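Local coordinates for protein metal-dependent phosphohydrolase, HDOD domain-containing (Geobacter sulfurreducens, PDB 3HC1) that is of unknown function but binds a pair of iron ions in an all-helical fold of the HD family and is probably a metal-dependent phosphohydrolase, at residues Trp120-Gly125 with Leu246-His251; Val126-Lys131 with Asn144-Gly149; Leu151-Glu156 with Thr191-Val196; Val234-Glu239 with Thr259-His264. One frame throughout, in Å; residues are numbered along the deposited sequence.

In the fold
Following the chain from the N terminus, the first helix to take part is 116-136, which supplies two contacts: its first half opens contact 1, its second half contact 2. Contact 2 closes a short loop with helix 142-150, and contact 3 closes a longer one between the turn and helix start at 151-156 and the start of helix 193-203. Both loops lie within the span of contact 1, which closes only when the chain returns at 246-251. Contact 4 crosses contact 1: it opens on helix 229-243, before that return, and closes beyond it at 259-264. Contacts 1, 3 and 4 meet at the iron pair, while contact 2 joins its helices next to the site, V126 touching H152.

Contact 1: Trp120-Gly125 with Leu246-His251; sequences WAHSLG and LGFEGH. With FE (Fe (III) ion), chain C; FE (Fe (III) ion), chain B.
L246 lies in the loop after helix 229-243, which passes helix 116-136 beside H122, the first histidine of the H...HD...D pattern of HD-domain proteins, here holding iron. Its carbonyl O accepts a nearly straight hydrogen bond from H122 ND1 (2.8 Å, 165°), using a lone pair in the carbonyl plane and lying in the imidazole plane. The bond fixes the rotation of the ring and leaves NE2 to the metal. The two methyls of L246 touch the helix a turn apart: CD1 is 3.6 Å from A121 O, and CD2 meets the CA of G125, where a side chain would collide with it. G247 passes close by, its CA 3.5 Å from H122 ND1. F248 turns the edge of its ring toward the H122 face in an offset edge-to-face pair with planes at 88°, CE1 approaching H122 CD2 at 3.7 Å. E249 then reaches in and bridges the metals, OE1 to one iron and OE2 to the other, its carboxylate steeply turned from the imidazole. H152, D153 and D238 complete the first iron's protein ligands; D153 also serves the second, with H193, H217 and H218. With H122 CG anti to the backbone N (chi1 169°), the ring extends to the first iron, which H122 NE2 and E249 OE1 each bind at 2.2 Å, beside the water that joins the two metals.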
loop_
_atom_site.group_PDB
_atom_site.type_symbol
_atom_site.label_atom_id
_atom_site.label_comp_id
_atom_site.label_asym_id
_atom_site.label_seq_id
_atom_site.Cartn_x
_atom_site.Cartn_y
_atom_site.Cartn_z
ATOM N N TRP A 120 8.847 -2.010 2.968
ATOM C CA TRP A 120 7.884 -3.076 3.089
ATOM C C TRP A 120 6.962 -2.945 4.312
ATOM O O TRP A 120 5.732 -3.011 4.191
ATOM C CB TRP A 120 8.604 -4.439 3.083
ATOM C CG TRP A 120 7.701 -5.600 3.400
ATOM C CD1 TRP A 120 7.713 -6.376 4.521
ATOM C CD2 TRP A 120 6.691 -6.146 2.539
ATOM N NE1 TRP A 120 6.756 -7.367 4.416
ATOM C CE2 TRP A 120 6.104 -7.229 3.214
ATOM C CE3 TRP A 120 6.195 -5.784 1.285
ATOM C CZ2 TRP A 120 5.048 -7.975 2.664
ATOM C CZ3 TRP A 120 5.165 -6.503 0.739
ATOM C CH2 TRP A 120 4.607 -7.624 1.431
ATOM N N ALA A 121 7.554 -2.765 5.480
ATOM C CA ALA A 121 6.793 -2.671 6.719
ATOM C C ALA A 121 5.768 -1.529 6.641
ATOM O O ALA A 121 4.598 -1.683 7.004
ATOM C CB ALA A 121 7.764 -2.497 7.982
ATOM N N HIS A 122 6.210 -0.379 6.149
ATOM C CA HIS A 122 5.320 0.774 5.988
ATOM C C HIS A 122 4.165 0.485 4.991
ATOM O O HIS A 122 3.001 0.848 5.227
ATOM C CB HIS A 122 6.128 1.980 5.476
ATOM C CG HIS A 122 5.272 3.126 5.026
ATOM N ND1 HIS A 122 4.472 3.835 5.892
ATOM C CD2 HIS A 122 5.046 3.640 3.793
ATOM C CE1 HIS A 122 3.842 4.785 5.222
ATOM N NE2 HIS A 122 4.157 4.679 3.941
ATOM N N SER A 123 4.512 -0.168 3.880
ATOM C CA SER A 123 3.541 -0.496 2.835
ATOM C C SER A 123 2.527 -1.519 3.316
ATOM O O SER A 123 1.289 -1.337 3.103
ATOM C CB SER A 123 4.247 -0.974 1.556
ATOM O OG SER A 123 5.039 0.087 0.987
ATOM N N LEU A 124 3.014 -2.583 3.971
ATOM C CA LEU A 124 2.131 -3.578 4.594
ATOM C C LEU A 124 1.230 -2.958 5.665
ATOM O O LEU A 124 0.051 -3.303 5.745
ATOM C CB LEU A 124 2.930 -4.730 5.208
ATOM C CG LEU A 124 2.138 -5.948 5.725
ATOM C CD1 LEU A 124 1.197 -6.523 4.619
ATOM C CD2 LEU A 124 3.150 -7.010 6.198
ATOM N N GLY A 125 1.770 -2.039 6.462
ATOM C CA GLY A 125 0.989 -1.349 7.502
ATOM C C GLY A 125 -0.136 -0.528 6.892
ATOM O O GLY A 125 -1.278 -0.643 7.298
ATOM N N LEU A 246 5.110 3.788 11.980
ATOM C CA LEU A 246 5.072 2.728 10.974
ATOM C C LEU A 246 5.363 3.359 9.586
ATOM O O LEU A 246 4.641 3.161 8.621
ATOM C CB LEU A 246 3.738 1.990 11.055
ATOM C CG LEU A 246 3.464 0.689 10.262
ATOM C CD1 LEU A 246 4.661 -0.232 10.337
ATOM C CD2 LEU A 246 2.184 0.060 10.780
ATOM N N GLY A 247 6.397 4.188 9.535
ATOM C CA GLY A 247 6.744 4.911 8.318
ATOM C C GLY A 247 8.118 5.524 8.293
ATOM O O GLY A 247 8.977 5.296 9.199
ATOM N N PHE A 248 8.366 6.280 7.240
ATOM C CA PHE A 248 9.714 6.845 7.045
ATOM C C PHE A 248 9.698 8.154 6.313
ATOM O O PHE A 248 10.735 8.759 6.158
ATOM C CB PHE A 248 10.599 5.841 6.237
ATOM C CG PHE A 248 10.099 5.598 4.822
ATOM C CD1 PHE A 248 9.082 4.709 4.598
ATOM C CD2 PHE A 248 10.619 6.326 3.732
ATOM C CE1 PHE A 248 8.557 4.503 3.282
ATOM C CE2 PHE A 248 10.124 6.135 2.442
ATOM C CZ PHE A 248 9.094 5.223 2.213
ATOM N N GLU A 249 8.558 8.547 5.728
ATOM C CA GLU A 249 8.568 9.633 4.773
ATOM C C GLU A 249 8.585 10.985 5.447
ATOM O O GLU A 249 8.794 11.979 4.784
ATOM C CB GLU A 249 7.364 9.515 3.818
ATOM C CG GLU A 249 7.447 8.289 2.910
ATOM C CD GLU A 249 6.103 7.935 2.383
ATOM O OE1 GLU A 249 5.311 7.403 3.155
ATOM O OE2 GLU A 249 5.827 8.245 1.216
ATOM N N GLY A 250 8.347 11.044 6.750
ATOM C CA GLY A 250 8.435 12.298 7.514
ATOM C C GLY A 250 7.143 13.096 7.508
ATOM O O GLY A 250 6.203 12.787 6.777
ATOM N N HIS A 251 7.083 14.116 8.359
ATOM C CA HIS A 251 5.814 14.858 8.559
ATOM C C HIS A 251 6.142 16.129 9.260
ATOM O O HIS A 251 7.000 16.154 10.115
ATOM C CB HIS A 251 4.841 14.041 9.426
ATOM C CG HIS A 251 3.415 14.506 9.366
ATOM N ND1 HIS A 251 2.985 15.668 9.976
ATOM C CD2 HIS A 251 2.307 13.929 8.830
ATOM C CE1 HIS A 251 1.690 15.824 9.756
ATOM N NE2 HIS A 251 1.257 14.790 9.057
HETATM FE FE FE C . 3.618 6.156 2.382
HETATM FE FE FE B . 4.080 8.187 -0.196
HETATM O O HOH W 1 3.000 7.687 1.274
#

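Contact 2: Val126-Lys131 with Asn144-Gly149; sequences VARIAK and NVYVAG
V126 lays CG1 3.8 Å from the carbonyl O of G149, where helix 116-136 and helix 142-150 run nearly antiparallel with their local axes 7.4 Å apart (151°). Small residues on both helices permit this closeness: the CA of A127 lies 4.0 Å from the carbonyl C of G149, and a side chain on that glycine would strike A127. The methyl of A127 also sits over one face of the Y146 ring as a CH-pi contact, CB 3.7 Å from the centroid. With chi1 at -180° the tyrosine ring is directed away from its own backbone N, and chi2 of -90° turns a face to the methyl. R128 runs alongside the tyrosine, pointing the same way, with CG 4.0 Å from CE2 at the ring edge; beyond, a water accepts from R128 NH2 and hydrogen-bonds Y146 OH, which also bonds T100. A130 meets the CG1 branch of V145 through CB at 3.7 Å. K131 passes Y146 with CD 4.1 Å from CB and carries its amine onward to a salt bridge with E96. Were Y146 an alanine, the A127 methyl would probably lose the ring it packs on, and the water and T100 their phenolic partner. The body of the contact is thus apolar and depends on close fit, whereas polarity gathers at its margin, where a water bridges R128 NH2 and Y146 OH.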
loop_
_atom_site.group_PDB
_atom_site.type_symbol
_atom_site.label_atom_id
_atom_site.label_comp_id
_atom_site.label_asym_id
_atom_site.label_seq_id
_atom_site.Cartn_x
_atom_site.Cartn_y
_atom_site.Cartn_z
ATOM N N VAL A 126 0.202 0.293 5.900
ATOM C CA VAL A 126 -0.759 1.067 5.155
ATOM C C VAL A 126 -1.861 0.184 4.513
ATOM O O VAL A 126 -3.058 0.511 4.636
ATOM C CB VAL A 126 -0.085 2.029 4.132
ATOM C CG1 VAL A 126 -1.136 2.736 3.147
ATOM C CG2 VAL A 126 0.720 3.096 4.931
ATOM N N ALA A 127 -1.468 -0.899 3.839
ATOM C CA ALA A 127 -2.438 -1.824 3.265
ATOM C C ALA A 127 -3.441 -2.247 4.346
ATOM O O ALA A 127 -4.676 -2.196 4.141
ATOM C CB ALA A 127 -1.742 -3.069 2.674
ATOM N N ARG A 128 -2.910 -2.737 5.462
ATOM C CA ARG A 128 -3.740 -3.352 6.506
ATOM C C ARG A 128 -4.650 -2.365 7.195
ATOM O O ARG A 128 -5.822 -2.670 7.485
ATOM C CB ARG A 128 -2.893 -4.077 7.537
ATOM C CG ARG A 128 -2.323 -5.360 7.037
ATOM C CD ARG A 128 -1.429 -6.071 8.056
ATOM N NE ARG A 128 -0.939 -7.316 7.506
ATOM C CZ ARG A 128 -0.167 -8.198 8.133
ATOM N NH1 ARG A 128 0.234 -8.005 9.386
ATOM N NH2 ARG A 128 0.182 -9.304 7.500
ATOM N N ILE A 129 -4.112 -1.194 7.516
ATOM C CA ILE A 129 -4.906 -0.144 8.151
ATOM C C ILE A 129 -5.940 0.407 7.191
ATOM O O ILE A 129 -7.095 0.634 7.591
ATOM C CB ILE A 129 -4.010 0.998 8.741
ATOM C CG1 ILE A 129 -3.341 0.421 9.997
ATOM C CG2 ILE A 129 -4.868 2.284 9.070
ATOM C CD1 ILE A 129 -2.211 1.140 10.526
ATOM N N ALA A 130 -5.547 0.637 5.934
ATOM C CA ALA A 130 -6.514 1.098 4.947
ATOM C C ALA A 130 -7.666 0.080 4.801
ATOM O O ALA A 130 -8.815 0.490 4.684
ATOM C CB ALA A 130 -5.879 1.358 3.649
ATOM N N LYS A 131 -7.356 -1.207 4.865
ATOM C CA LYS A 131 -8.392 -2.210 4.785
ATOM C C LYS A 131 -9.287 -2.136 5.998
ATOM O O LYS A 131 -10.503 -2.193 5.825
ATOM C CB LYS A 131 -7.876 -3.610 4.602
ATOM C CG LYS A 131 -8.998 -4.567 4.138
ATOM C CD LYS A 131 -8.541 -5.993 4.062
ATOM C CE LYS A 131 -9.704 -6.925 3.667
ATOM N NZ LYS A 131 -9.344 -8.377 3.807
ATOM N N ASN A 144 -9.712 -4.383 -2.506
ATOM C CA ASN A 144 -9.286 -3.346 -3.467
ATOM C C ASN A 144 -8.551 -2.195 -2.758
ATOM O O ASN A 144 -7.574 -1.656 -3.284
ATOM C CB ASN A 144 -10.467 -2.721 -4.200
ATOM C CG ASN A 144 -11.201 -3.691 -5.079
ATOM O OD1 ASN A 144 -11.334 -4.857 -4.762
ATOM N ND2 ASN A 144 -11.709 -3.196 -6.166
ATOM N N VAL A 145 -8.983 -1.910 -1.543
ATOM C CA VAL A 145 -8.327 -0.882 -0.733
ATOM C C VAL A 145 -7.003 -1.420 -0.223
ATOM O O VAL A 145 -6.017 -0.694 -0.131
ATOM C CB VAL A 145 -9.199 -0.440 0.464
ATOM C CG1 VAL A 145 -8.575 0.715 1.208
ATOM C CG2 VAL A 145 -10.594 -0.044 0.007
ATOM N N TYR A 146 -6.997 -2.668 0.209
ATOM C CA TYR A 146 -5.773 -3.311 0.641
ATOM C C TYR A 146 -4.680 -3.239 -0.469
ATOM O O TYR A 146 -3.537 -2.855 -0.208
ATOM C CB TYR A 146 -6.015 -4.768 1.025
ATOM C CG TYR A 146 -4.760 -5.492 1.494
ATOM C CD1 TYR A 146 -3.951 -6.152 0.591
ATOM C CD2 TYR A 146 -4.406 -5.533 2.830
ATOM C CE1 TYR A 146 -2.823 -6.807 0.975
ATOM C CE2 TYR A 146 -3.232 -6.235 3.238
ATOM C CZ TYR A 146 -2.454 -6.840 2.301
ATOM O OH TYR A 146 -1.330 -7.536 2.656
ATOM N N VAL A 147 -5.046 -3.640 -1.673
ATOM C CA VAL A 147 -4.107 -3.706 -2.790
ATOM C C VAL A 147 -3.612 -2.271 -3.138
ATOM O O VAL A 147 -2.420 -2.095 -3.262
ATOM C CB VAL A 147 -4.724 -4.421 -4.019
ATOM C CG1 VAL A 147 -3.928 -4.136 -5.289
ATOM C CG2 VAL A 147 -4.821 -5.947 -3.772
ATOM N N ALA A 148 -4.508 -1.266 -3.207
ATOM C CA ALA A 148 -4.111 0.146 -3.440
ATOM C C ALA A 148 -3.103 0.604 -2.381
ATOM O O ALA A 148 -2.114 1.271 -2.704
ATOM C CB ALA A 148 -5.305 1.085 -3.517
ATOM N N GLY A 149 -3.350 0.203 -1.134
ATOM C CA GLY A 149 -2.488 0.557 0.007
ATOM C C GLY A 149 -1.095 -0.020 -0.068
ATOM O O GLY A 149 -0.081 0.678 0.096
HETATM O O HOH W 2 -1.538 -9.009 5.182
#

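Contact 3: Leu151-Glu156 with Thr191-Val196; sequences LHDVGE and TSHCEV. With FE (Fe (III) ion), chain C; FE (Fe (III) ion), chain B.
H193 and E156 are brought together by their torsions: H193 CG sits between its backbone N and carbonyl carbon (chi1 67°), while E156 bends at chi2 (-75°) and folds back over the imidazole. E156 CG lies over one face, 3.8 Å from the ring centroid, and its carboxylate stacks at 16° to the ring plane. D153 comes to the ring edge instead. Its OD1 and H193 NE2 are 3.1 Å apart because both bind the same iron, OD1 at 2.2 Å and NE2 at 2.3 Å, while D153 OD2 reaches the other iron beside H152 NE2. H193 ND1 has its polar partner in E185. The backbones approach closely at G155, whose CA is 3.6 Å from H193 O; a side chain there would collide with that oxygen. A water ties the turn to the helix start, donating to H152 O and H193 O and accepting from G155 N at 2.8 Å. S192 and E195 form a capping box that secures the first turn of helix 193-203, the turn carrying H193. The adjacent H152-D153 pair, its aspartate spanning two irons, is the HD signature, here within a dinuclear iron site as in some members of the HD family.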
loop_
_atom_site.group_PDB
_atom_site.type_symbol
_atom_site.label_atom_id
_atom_site.label_comp_id
_atom_site.label_asym_id
_atom_site.label_seq_id
_atom_site.Cartn_x
_atom_site.Cartn_y
_atom_site.Cartn_z
ATOM N N LEU A 151 0.454 -0.886 -2.634
ATOM C CA LEU A 151 1.174 -0.379 -3.783
ATOM C C LEU A 151 1.422 1.128 -3.730
ATOM O O LEU A 151 2.015 1.684 -4.663
ATOM C CB LEU A 151 0.408 -0.668 -5.089
ATOM C CG LEU A 151 0.286 -2.172 -5.418
ATOM C CD1 LEU A 151 -0.666 -2.362 -6.575
ATOM C CD2 LEU A 151 1.700 -2.670 -5.753
ATOM N N HIS A 152 0.910 1.810 -2.699
ATOM C CA HIS A 152 0.893 3.290 -2.700
ATOM C C HIS A 152 2.263 3.990 -2.904
ATOM O O HIS A 152 2.378 4.991 -3.604
ATOM C CB HIS A 152 0.129 3.871 -1.508
ATOM C CG HIS A 152 0.952 3.983 -0.245
ATOM N ND1 HIS A 152 1.282 2.881 0.508
ATOM C CD2 HIS A 152 1.504 5.048 0.389
ATOM C CE1 HIS A 152 2.043 3.251 1.522
ATOM N NE2 HIS A 152 2.171 4.561 1.489
ATOM N N ASP A 153 3.282 3.425 -2.259
ATOM C CA ASP A 153 4.633 3.887 -2.331
ATOM C C ASP A 153 5.525 3.095 -3.279
ATOM O O ASP A 153 6.767 3.120 -3.142
ATOM C CB ASP A 153 5.223 3.896 -0.916
ATOM C CG ASP A 153 4.882 5.183 -0.163
ATOM O OD1 ASP A 153 4.462 6.153 -0.839
ATOM O OD2 ASP A 153 5.003 5.207 1.080
ATOM N N VAL A 154 4.924 2.416 -4.263
ATOM C CA VAL A 154 5.734 1.638 -5.218
ATOM C C VAL A 154 6.762 2.545 -5.945
ATOM O O VAL A 154 7.831 2.103 -6.313
ATOM C CB VAL A 154 4.830 0.847 -6.205
ATOM C CG1 VAL A 154 4.109 1.807 -7.188
ATOM C CG2 VAL A 154 5.601 -0.149 -6.929
ATOM N N GLY A 155 6.467 3.834 -6.076
ATOM C CA GLY A 155 7.437 4.788 -6.607
ATOM C C GLY A 155 8.708 4.990 -5.797
ATOM O O GLY A 155 9.754 5.258 -6.396
ATOM N N GLU A 156 8.606 4.920 -4.470
ATOM C CA GLU A 156 9.783 5.010 -3.567
ATOM C C GLU A 156 10.596 3.751 -3.689
ATOM O O GLU A 156 11.816 3.797 -3.595
ATOM C CB GLU A 156 9.415 5.172 -2.082
ATOM C CG GLU A 156 8.719 6.401 -1.686
ATOM C CD GLU A 156 9.625 7.628 -1.646
ATOM O OE1 GLU A 156 10.297 7.883 -2.648
ATOM O OE2 GLU A 156 9.640 8.323 -0.613
ATOM N N THR A 191 9.794 16.307 -9.352
ATOM C CA THR A 191 8.685 15.353 -9.395
ATOM C C THR A 191 8.840 14.496 -8.150
ATOM O O THR A 191 9.870 14.565 -7.489
ATOM C CB THR A 191 8.687 14.499 -10.689
ATOM O OG1 THR A 191 7.434 13.810 -10.798
ATOM C CG2 THR A 191 9.827 13.462 -10.714
ATOM N N SER A 192 7.838 13.677 -7.817
ATOM C CA SER A 192 7.942 12.808 -6.647
ATOM C C SER A 192 7.606 11.335 -6.943
ATOM O O SER A 192 7.219 10.965 -8.066
ATOM C CB SER A 192 7.026 13.352 -5.547
ATOM O OG SER A 192 5.720 12.784 -5.659
ATOM N N HIS A 193 7.714 10.507 -5.911
ATOM C CA HIS A 193 7.321 9.099 -6.003
ATOM C C HIS A 193 5.835 8.907 -6.341
ATOM O O HIS A 193 5.463 7.807 -6.812
ATOM C CB HIS A 193 7.654 8.315 -4.733
ATOM C CG HIS A 193 6.850 8.729 -3.545
ATOM N ND1 HIS A 193 7.063 9.925 -2.880
ATOM C CD2 HIS A 193 5.794 8.144 -2.941
ATOM C CE1 HIS A 193 6.198 10.023 -1.889
ATOM N NE2 HIS A 193 5.435 8.944 -1.889
ATOM N N CYS A 194 4.996 9.910 -6.071
ATOM C CA CYS A 194 3.594 9.915 -6.526
ATOM C C CYS A 194 3.519 9.824 -8.032
ATOM O O CYS A 194 2.883 8.947 -8.583
ATOM C CB CYS A 194 2.854 11.137 -6.060
ATOM S SG CYS A 194 2.727 11.285 -4.261
ATOM N N GLU A 195 4.223 10.696 -8.721
ATOM C CA GLU A 195 4.219 10.688 -10.178
ATOM C C GLU A 195 4.990 9.554 -10.816
ATOM O O GLU A 195 4.538 8.947 -11.807
ATOM C CB GLU A 195 4.767 12.035 -10.656
ATOM C CG GLU A 195 3.861 13.165 -10.247
ATOM C CD GLU A 195 4.213 13.781 -8.898
ATOM O OE1 GLU A 195 5.062 13.274 -8.147
ATOM O OE2 GLU A 195 3.612 14.793 -8.610
ATOM N N VAL A 196 6.165 9.249 -10.246
ATOM C CA VAL A 196 6.909 8.101 -10.674
ATOM C C VAL A 196 6.103 6.843 -10.459
ATOM O O VAL A 196 6.098 5.994 -11.335
ATOM C CB VAL A 196 8.295 7.985 -9.940
ATOM C CG1 VAL A 196 9.095 6.694 -10.292
ATOM C CG2 VAL A 196 9.139 9.198 -10.343
HETATM FE FE FE C . 3.618 6.156 2.382
HETATM FE FE FE B . 4.080 8.187 -0.196
HETATM O O HOH W 3 4.545 5.696 -5.140
HETATM O O HOH W 1 3.000 7.687 1.274
#

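Contact 4: Val234-Glu239 with Thr259-His264; sequences VAFADE and TLLENH. With FE (Fe (III) ion), chain C.
F236 and H264 make the aromatic core of this contact, the phenyl edge pointing at the imidazole face with centroids 5.2 Å apart and planes at 77°. The nearest approach of the rings is F236 CD2 over H264 CG at 3.6 Å, and F236 CA also lies over that face as a CH-pi contact. Apolar packing joins F236 CE2 to L261 CD2 at 4.0 Å, while L261 O, which bonds W267, lies at the phenyl edge, 3.4 Å from CE2; W267 and helix 281-302 add to the surroundings of the ring. Apart from these, L260 and E239 come from opposite directions to a van der Waals contact of methyl and carboxylate, L260 CD2 lying 3.8 Å from E239 OE2. The polar links are slighter. H264 NE2 donates to E239 OE1 at 2.9 Å, but the angle of 118° makes this a weak bond, with OE1 at the imidazole edge and the carboxylate nearly upright to the ring. E239 OE2 is taken by H251, and H264 ND1 caps the backbone N of S266, so each side chain has a second polar partner. A leucine in place of H264 would probably leave the S266 amide without its cap and E239 OE1 without its imidazole donor. On the same helix as F236 and E239, chi1 of 170° carries the D238 carboxylate to the metal, and OD1 binds iron as the last aspartate of the H...HD...D pattern of HD-domain proteins.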
loop_
_atom_site.group_PDB
_atom_site.type_symbol
_atom_site.label_atom_id
_atom_site.label_comp_id
_atom_site.label_asym_id
_atom_site.label_seq_id
_atom_site.Cartn_x
_atom_site.Cartn_y
_atom_site.Cartn_z
ATOM N N VAL A 234 -6.472 5.195 1.776
ATOM C CA VAL A 234 -5.010 4.957 1.734
ATOM C C VAL A 234 -4.286 6.227 2.155
ATOM O O VAL A 234 -3.261 6.138 2.870
ATOM C CB VAL A 234 -4.573 4.474 0.333
ATOM C CG1 VAL A 234 -2.972 4.511 0.121
ATOM C CG2 VAL A 234 -5.200 3.074 0.008
ATOM N N ALA A 235 -4.768 7.407 1.742
ATOM C CA ALA A 235 -4.105 8.654 2.202
ATOM C C ALA A 235 -4.169 8.746 3.700
ATOM O O ALA A 235 -3.159 9.102 4.322
ATOM C CB ALA A 235 -4.699 9.959 1.601
ATOM N N PHE A 236 -5.348 8.460 4.294
ATOM C CA PHE A 236 -5.453 8.460 5.763
ATOM C C PHE A 236 -4.504 7.447 6.391
ATOM O O PHE A 236 -3.731 7.770 7.323
ATOM C CB PHE A 236 -6.893 8.255 6.284
ATOM C CG PHE A 236 -6.980 8.200 7.758
ATOM C CD1 PHE A 236 -6.726 7.033 8.428
ATOM C CD2 PHE A 236 -7.199 9.363 8.488
ATOM C CE1 PHE A 236 -6.730 6.983 9.780
ATOM C CE2 PHE A 236 -7.208 9.320 9.852
ATOM C CZ PHE A 236 -6.975 8.141 10.499
ATOM N N ALA A 237 -4.537 6.225 5.881
ATOM C CA ALA A 237 -3.682 5.164 6.415
ATOM C C ALA A 237 -2.188 5.513 6.349
ATOM O O ALA A 237 -1.431 5.189 7.270
ATOM C CB ALA A 237 -3.985 3.802 5.756
ATOM N N ASP A 238 -1.769 6.207 5.306
ATOM C CA ASP A 238 -0.386 6.574 5.171
ATOM C C ASP A 238 0.004 7.601 6.233
ATOM O O ASP A 238 1.009 7.443 6.935
ATOM C CB ASP A 238 -0.076 7.109 3.768
ATOM C CG ASP A 238 1.286 7.699 3.689
ATOM O OD1 ASP A 238 2.221 6.949 3.963
ATOM O OD2 ASP A 238 1.447 8.902 3.414
ATOM N N GLU A 239 -0.786 8.661 6.351
ATOM C CA GLU A 239 -0.541 9.668 7.371
ATOM C C GLU A 239 -0.569 9.066 8.804
ATOM O O GLU A 239 0.308 9.347 9.636
ATOM C CB GLU A 239 -1.487 10.876 7.209
ATOM C CG GLU A 239 -1.028 12.045 8.080
ATOM C CD GLU A 239 -1.607 13.354 7.699
ATOM O OE1 GLU A 239 -2.612 13.310 7.006
ATOM O OE2 GLU A 239 -1.042 14.419 8.052
ATOM N N THR A 259 -6.143 14.664 17.279
ATOM C CA THR A 259 -6.995 15.680 16.678
ATOM C C THR A 259 -6.824 15.762 15.171
ATOM O O THR A 259 -7.811 15.811 14.446
ATOM C CB THR A 259 -6.755 17.050 17.326
ATOM O OG1 THR A 259 -7.300 17.004 18.642
ATOM C CG2 THR A 259 -7.430 18.169 16.555
ATOM N N LEU A 260 -5.579 15.776 14.692
ATOM C CA LEU A 260 -5.329 15.717 13.250
ATOM C C LEU A 260 -6.070 14.525 12.616
ATOM O O LEU A 260 -6.831 14.675 11.648
ATOM C CB LEU A 260 -3.845 15.626 12.974
ATOM C CG LEU A 260 -3.371 15.615 11.530
ATOM C CD1 LEU A 260 -1.908 16.171 11.478
ATOM C CD2 LEU A 260 -3.488 14.184 10.897
ATOM N N LEU A 261 -5.866 13.348 13.172
ATOM C CA LEU A 261 -6.437 12.145 12.584
ATOM C C LEU A 261 -7.966 12.202 12.613
ATOM O O LEU A 261 -8.654 11.841 11.639
ATOM C CB LEU A 261 -5.927 10.907 13.305
ATOM C CG LEU A 261 -4.424 10.618 13.259
ATOM C CD1 LEU A 261 -4.135 9.488 14.248
ATOM C CD2 LEU A 261 -3.944 10.298 11.868
ATOM N N GLU A 262 -8.517 12.687 13.722
ATOM C CA GLU A 262 -9.972 12.793 13.848
ATOM C C GLU A 262 -10.599 13.749 12.846
ATOM O O GLU A 262 -11.715 13.497 12.411
ATOM C CB GLU A 262 -10.380 13.196 15.253
ATOM C CG GLU A 262 -10.375 12.002 16.226
ATOM C CD GLU A 262 -10.684 12.404 17.680
ATOM O OE1 GLU A 262 -11.218 13.510 17.922
ATOM O OE2 GLU A 262 -10.387 11.588 18.598
ATOM N N ASN A 263 -9.908 14.867 12.564
ATOM C CA ASN A 263 -10.378 15.913 11.650
ATOM C C ASN A 263 -9.865 15.761 10.196
ATOM O O ASN A 263 -10.108 16.619 9.343
ATOM C CB ASN A 263 -9.915 17.301 12.150
ATOM C CG ASN A 263 -10.431 17.635 13.530
ATOM O OD1 ASN A 263 -11.367 17.040 13.996
ATOM N ND2 ASN A 263 -9.780 18.560 14.197
ATOM N N HIS A 264 -9.162 14.680 9.920
ATOM C CA HIS A 264 -8.544 14.454 8.606
ATOM C C HIS A 264 -9.568 14.581 7.451
ATOM O O HIS A 264 -10.700 14.126 7.588
ATOM C CB HIS A 264 -7.904 13.077 8.584
ATOM C CG HIS A 264 -6.950 12.848 7.432
ATOM N ND1 HIS A 264 -7.378 12.554 6.155
ATOM C CD2 HIS A 264 -5.602 12.756 7.401
ATOM C CE1 HIS A 264 -6.327 12.365 5.370
ATOM N NE2 HIS A 264 -5.235 12.486 6.103
HETATM FE FE FE C . 3.618 6.156 2.382
HETATM O O HOH W 4 -3.206 12.018 4.116
HETATM O O HOH W 1 3.000 7.687 1.274
#